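PHOX (PDB 4A9V) is an alkaline phosphatase of the PhoX family that catalyses phosphotransfer chemistry with a complex iron-calcium cofactor held in a beta-propeller. Local coordinates at residues D69-F74 / G535-P540; M85-E90 / S120-Q125. All coordinates share one frame; numbering follows the deposited sequence. Where two conformers were deposited one is given.

Contact 1: D69-F74 / G535-P540; sequences DGMSLF and GISFSP. With LI (lithium ion), chain D.
G535 lies so close beside the backbone of 69-74 that its CA comes within 3.2 Å of D69 O, a CA-H...O contact bent to 125° at the hydrogen. A side chain at G535 would run into that carbonyl, and its backbone angles by themselves call for glycine. M71 closes over the glycine: extended beyond CG, its chain carries CE to 3.6 Å from G535 C. In one of its two conformers S537 brings OG to 3.0 Å from M71 O. The two strands run nearly parallel, 13° apart, yet belong to different four-stranded antiparallel sheets, each ending here in an outermost strand, as where neighbouring blades meet in a beta-propeller. One water bridges the seam, accepting from M71 N and I536 N. At the inner end the D69 carboxylate binds a lithium ion through both oxygens, OD1 at 2.4 Å and OD2 at 2.2 Å, and T534 also hydrogen-bonds OD1. L73 still packs closely at the other end, its CG anti to the backbone N (chi1 -179°) and its side chain crossing P540 at about a right angle, CD2 3.8 Å from CD. The solvent side begins at P540, partly exposed like I536 and F538, whose side chains start away from 69-74.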
loop_
_atom_site.group_PDB
_atom_site.type_symbol
_atom_site.label_atom_id
_atom_site.label_comp_id
_atom_site.label_asym_id
_atom_site.label_seq_id
_atom_site.Cartn_x
_atom_site.Cartn_y
_atom_site.Cartn_z
ATOM N N ASP A 69 2.298 -4.528 -6.217
ATOM C CA ASP A 69 2.472 -3.702 -5.039
ATOM C C ASP A 69 2.156 -4.563 -3.797
ATOM O O ASP A 69 2.717 -5.645 -3.635
ATOM C CB ASP A 69 1.604 -2.437 -5.187
ATOM C CG ASP A 69 2.117 -1.256 -4.388
ATOM O OD1 ASP A 69 2.750 -1.476 -3.333
ATOM O OD2 ASP A 69 1.845 -0.101 -4.810
ATOM N N GLY A 70 1.239 -4.137 -2.938
ATOM C CA GLY A 70 0.941 -4.922 -1.740
ATOM C C GLY A 70 0.376 -6.293 -2.078
ATOM O O GLY A 70 -0.281 -6.468 -3.102
ATOM N N MET A 71 0.602 -7.253 -1.183
ATOM C CA MET A 71 0.174 -8.625 -1.410
ATOM C C MET A 71 0.113 -9.390 -0.104
ATOM O O MET A 71 0.856 -9.123 0.846
ATOM C CB MET A 71 1.115 -9.336 -2.379
ATOM C CG MET A 71 2.556 -9.376 -1.928
ATOM S SD MET A 71 3.597 -10.121 -3.206
ATOM C CE MET A 71 5.203 -9.951 -2.448
ATOM N N SER A 72 -0.749 -10.392 -0.093
ATOM C CA SER A 72 -0.840 -11.328 1.019
ATOM C C SER A 72 -0.837 -12.760 0.502
ATOM O O SER A 72 -1.371 -13.053 -0.578
ATOM C CB SER A 72 -2.128 -11.102 1.818
ATOM O OG SER A 72 -2.134 -9.863 2.503
ATOM N N LEU A 73 -0.355 -13.659 1.354
ATOM C CA LEU A 73 -0.396 -15.088 1.113
ATOM C C LEU A 73 -1.385 -15.737 2.087
ATOM O O LEU A 73 -1.372 -15.451 3.290
ATOM C CB LEU A 73 1.009 -15.685 1.270
ATOM C CG LEU A 73 1.127 -17.188 1.025
ATOM C CD1 LEU A 73 2.491 -17.538 0.457
ATOM C CD2 LEU A 73 0.866 -17.997 2.285
ATOM N N PHE A 74 -2.225 -16.613 1.544
ATOM C CA PHE A 74 -3.229 -17.351 2.296
ATOM C C PHE A 74 -2.898 -18.833 2.237
ATOM O O PHE A 74 -2.882 -19.435 1.172
ATOM C CB PHE A 74 -4.617 -17.122 1.685
ATOM C CG PHE A 74 -5.102 -15.702 1.798
ATOM C CD1 PHE A 74 -4.694 -14.733 0.894
ATOM C CD2 PHE A 74 -5.953 -15.330 2.828
ATOM C CE1 PHE A 74 -5.111 -13.420 1.029
ATOM C CE2 PHE A 74 -6.369 -14.015 2.969
ATOM C CZ PHE A 74 -5.944 -13.062 2.068
ATOM N N GLY A 535 5.602 -4.670 -1.391
ATOM C CA GLY A 535 4.924 -5.952 -1.288
ATOM C C GLY A 535 5.782 -6.949 -0.533
ATOM O O GLY A 535 6.946 -7.164 -0.880
ATOM N N ILE A 536 5.214 -7.553 0.502
ATOM C CA ILE A 536 5.924 -8.577 1.258
ATOM C C ILE A 536 4.943 -9.604 1.796
ATOM O O ILE A 536 3.870 -9.261 2.292
ATOM C CB ILE A 536 6.787 -7.967 2.384
ATOM C CG1 ILE A 536 7.591 -9.056 3.091
ATOM C CG2 ILE A 536 5.951 -7.151 3.364
ATOM C CD1 ILE A 536 8.667 -8.507 3.999
ATOM N N SER A 537 5.295 -10.874 1.640
ATOM C CA SER A 537 4.561 -11.993 2.238
ATOM C C SER A 537 5.567 -13.081 2.582
ATOM O O SER A 537 6.607 -13.171 1.947
ATOM C CB SER A 537 3.541 -12.567 1.250
ATOM O OG SER A 537 2.601 -11.596 0.834
ATOM N N PHE A 538 5.233 -13.937 3.534
ATOM C CA PHE A 538 6.050 -15.096 3.849
ATOM C C PHE A 538 5.259 -16.370 3.589
ATOM O O PHE A 538 4.065 -16.444 3.865
ATOM C CB PHE A 538 6.493 -15.050 5.312
ATOM C CG PHE A 538 7.505 -13.983 5.599
ATOM C CD1 PHE A 538 7.112 -12.681 5.865
ATOM C CD2 PHE A 538 8.856 -14.285 5.606
ATOM C CE1 PHE A 538 8.052 -11.683 6.038
ATOM C CE2 PHE A 538 9.803 -13.288 5.776
ATOM C CZ PHE A 538 9.397 -11.991 6.021
ATOM N N SER A 539 5.955 -17.432 3.212
ATOM C CA SER A 539 5.371 -18.755 3.329
ATOM C C SER A 539 5.083 -19.026 4.805
ATOM O O SER A 539 5.776 -18.509 5.682
ATOM C CB SER A 539 6.328 -19.803 2.763
ATOM O OG SER A 539 7.564 -19.755 3.446
ATOM N N PRO A 540 4.152 -19.950 5.088
ATOM C CA PRO A 540 3.859 -20.230 6.493
ATOM C C PRO A 540 5.077 -20.703 7.286
ATOM O O PRO A 540 5.270 -20.273 8.429
ATOM C CB PRO A 540 2.762 -21.289 6.411
ATOM C CG PRO A 540 2.032 -20.921 5.160
ATOM C CD PRO A 540 3.098 -20.469 4.198
HETATM LI LI LI D . 2.827 0.935 -3.133
HETATM O O HOH W 1 2.357 -6.825 1.061
HETATM O O HOH W 2 2.732 2.121 -3.837
HETATM O O HOH W 3 2.646 0.463 -1.395
#

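Contact 2: M85-E90 / S120-Q125; sequences MAINNE and SVIEVQ. With FEO (mu-oxo-diiron), chain S.
S120 OG donates to N89 OD1 over 2.7 Å, meeting a lone pair in the carbonyl plane. The same OG is hydrogen-bonded to G65 N, and N89 ND2 to D66 O, so both ends of the amide are engaged. An alanine in place of N89 would probably leave the S120 hydroxyl proton without this acceptor and D66 O without its amide donor, though OG could still meet G65 N. Beside this bond, I87 and S120 form a hydrogen-bonded pair, straighter from S120 N to I87 O (174°) than from I87 N to S120 O (150°). M85 and I122 form the next, with M85 N 2.8 Å from I122 O. Between them A86 faces V121 as a non-hydrogen-bonded pair, the regular alternation of antiparallel strands, here the two inner ones of a four-stranded propeller sheet. Outward, on the face shared with S120, the side chains of M85, I87 and I122 pack as an apolar group. I122 CG1 sits between the backbone N and the carbonyl carbon (chi1 65°), 4.0 Å from M85 CB, and its CD1 reaches I87 CD1 at 3.8 Å. M85 bends at its last torsion, bringing SD to 4.1 Å from V124 CG1. Past the paired region, E90 extends to bind an iron through OE2, alongside C179 and E194.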
loop_
_atom_site.group_PDB
_atom_site.type_symbol
_atom_site.label_atom_id
_atom_site.label_comp_id
_atom_site.label_asym_id
_atom_site.label_seq_id
_atom_site.Cartn_x
_atom_site.Cartn_y
_atom_site.Cartn_z
ATOM N N MET A 85 -2.079 -16.369 -3.340
ATOM C CA MET A 85 -1.588 -15.023 -3.109
ATOM C C MET A 85 -2.508 -14.041 -3.808
ATOM O O MET A 85 -2.922 -14.275 -4.939
ATOM C CB MET A 85 -0.164 -14.883 -3.644
ATOM C CG MET A 85 0.818 -15.751 -2.896
ATOM S SD MET A 85 2.527 -15.636 -3.471
ATOM C CE MET A 85 2.997 -14.013 -2.878
ATOM N N ALA A 86 -2.852 -12.959 -3.119
ATOM C CA ALA A 86 -3.574 -11.862 -3.724
ATOM C C ALA A 86 -2.608 -10.693 -3.791
ATOM O O ALA A 86 -2.017 -10.305 -2.774
ATOM C CB ALA A 86 -4.789 -11.501 -2.884
ATOM N N ILE A 87 -2.407 -10.173 -5.001
ATOM C CA ILE A 87 -1.344 -9.222 -5.277
ATOM C C ILE A 87 -1.940 -8.014 -5.993
ATOM O O ILE A 87 -2.583 -8.135 -7.040
ATOM C CB ILE A 87 -0.254 -9.859 -6.154
ATOM C CG1 ILE A 87 0.363 -11.087 -5.473
ATOM C CG2 ILE A 87 0.808 -8.831 -6.499
ATOM C CD1 ILE A 87 0.905 -12.121 -6.444
ATOM N N ASN A 88 -1.724 -6.837 -5.422
ATOM C CA ASN A 88 -2.206 -5.609 -6.017
ATOM C C ASN A 88 -1.423 -5.262 -7.267
ATOM O O ASN A 88 -0.212 -5.473 -7.325
ATOM C CB ASN A 88 -2.048 -4.455 -5.044
ATOM C CG ASN A 88 -3.007 -4.520 -3.881
ATOM O OD1 ASN A 88 -3.907 -5.365 -3.821
ATOM N ND2 ASN A 88 -2.849 -3.583 -2.967
ATOM N N ASN A 89 -2.101 -4.573 -8.180
ATOM C CA ASN A 89 -1.501 -4.003 -9.377
ATOM C C ASN A 89 -1.850 -2.523 -9.411
ATOM O O ASN A 89 -3.012 -2.160 -9.598
ATOM C CB ASN A 89 -2.070 -4.724 -10.607
ATOM C CG ASN A 89 -1.723 -6.195 -10.618
ATOM O OD1 ASN A 89 -2.599 -7.059 -10.563
ATOM N ND2 ASN A 89 -0.428 -6.491 -10.689
ATOM N N GLU A 90 -0.881 -1.673 -9.099
ATOM C CA GLU A 90 -1.204 -0.297 -8.726
ATOM C C GLU A 90 -1.459 0.621 -9.921
ATOM O O GLU A 90 -2.377 1.434 -9.897
ATOM C CB GLU A 90 -0.118 0.288 -7.830
ATOM C CG GLU A 90 -0.543 1.610 -7.205
ATOM C CD GLU A 90 0.537 2.267 -6.377
ATOM O OE1 GLU A 90 1.697 2.300 -6.835
ATOM O OE2 GLU A 90 0.199 2.819 -5.298
ATOM N N SER A 120 -4.429 -9.299 -8.747
ATOM C CA SER A 120 -4.233 -10.619 -9.342
ATOM C C SER A 120 -4.221 -11.652 -8.221
ATOM O O SER A 120 -3.392 -11.575 -7.318
ATOM C CB SER A 120 -2.891 -10.663 -10.070
ATOM O OG SER A 120 -2.830 -9.722 -11.114
ATOM N N VAL A 121 -5.174 -12.581 -8.251
ATOM C CA VAL A 121 -5.169 -13.724 -7.344
ATOM C C VAL A 121 -4.552 -14.909 -8.073
ATOM O O VAL A 121 -4.931 -15.200 -9.210
ATOM C CB VAL A 121 -6.594 -14.100 -6.888
ATOM C CG1 VAL A 121 -6.554 -15.268 -5.911
ATOM C CG2 VAL A 121 -7.295 -12.905 -6.266
ATOM N N ILE A 122 -3.541 -15.513 -7.454
ATOM C CA ILE A 122 -2.841 -16.643 -8.051
ATOM C C ILE A 122 -2.687 -17.780 -7.057
ATOM O O ILE A 122 -2.583 -17.557 -5.853
ATOM C CB ILE A 122 -1.455 -16.242 -8.597
ATOM C CG1 ILE A 122 -0.504 -15.815 -7.473
ATOM C CG2 ILE A 122 -1.595 -15.158 -9.659
ATOM C CD1 ILE A 122 0.912 -15.559 -7.953
ATOM N N GLU A 123 -2.653 -19.006 -7.569
ATOM C CA GLU A 123 -2.223 -20.152 -6.792
ATOM C C GLU A 123 -0.728 -20.358 -6.941
ATOM O O GLU A 123 -0.182 -20.268 -8.046
ATOM C CB GLU A 123 -2.972 -21.412 -7.229
ATOM C CG GLU A 123 -2.534 -22.634 -6.434
ATOM C CD GLU A 123 -3.257 -23.916 -6.781
ATOM O OE1 GLU A 123 -4.406 -23.856 -7.258
ATOM O OE2 GLU A 123 -2.728 -24.981 -6.407
ATOM N N VAL A 124 -0.082 -20.686 -5.824
ATOM C CA VAL A 124 1.287 -21.166 -5.835
ATOM C C VAL A 124 1.345 -22.543 -5.183
ATOM O O VAL A 124 0.543 -22.872 -4.305
ATOM C CB VAL A 124 2.246 -20.177 -5.132
ATOM C CG1 VAL A 124 2.313 -18.883 -5.922
ATOM C CG2 VAL A 124 1.818 -19.900 -3.701
ATOM N N GLN A 125 2.277 -23.363 -5.645
ATOM C CA GLN A 125 2.448 -24.712 -5.132
ATOM C C GLN A 125 3.928 -24.941 -4.899
ATOM O O GLN A 125 4.770 -24.483 -5.673
ATOM C CB GLN A 125 1.926 -25.744 -6.136
ATOM C CG GLN A 125 0.436 -26.034 -6.039
ATOM C CD GLN A 125 -0.026 -27.068 -7.052
ATOM O OE1 GLN A 125 0.792 -27.750 -7.674
ATOM N NE2 GLN A 125 -1.330 -27.096 -7.318
HETATM FE FE1 FEO S . 1.075 3.480 -3.566
HETATM FE FE2 FEO S . 1.799 5.589 -0.903
HETATM O O FEO S . 2.274 4.308 -2.267
HETATM O O HOH W 2 2.732 2.121 -3.837
HETATM O O HOH W 4 2.182 4.958 -4.886
#

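The centres of contacts 1 and 2 lie about 9 Å apart, on the same side of the chain's centre. Strands 68-76 and 82-89 follow each other in sequence and are neighbours in one sheet, joined directly between the contacts by G70 O to N88 N at 2.8 Å, a probable hydrogen bond. Contact 2 falls wholly within the 460 residues that separate the two halves of contact 1: it is formed inside that sheet by segments 30 residues apart at their closest ends, whereas contact 1 brings strand 532-538 from a different sheet against its edge. Both contacts reach the metal centre, where D69 OD2 packs 3.1 Å from E90 CD, which probably links the sheet junction to the di-iron part of the cofactor.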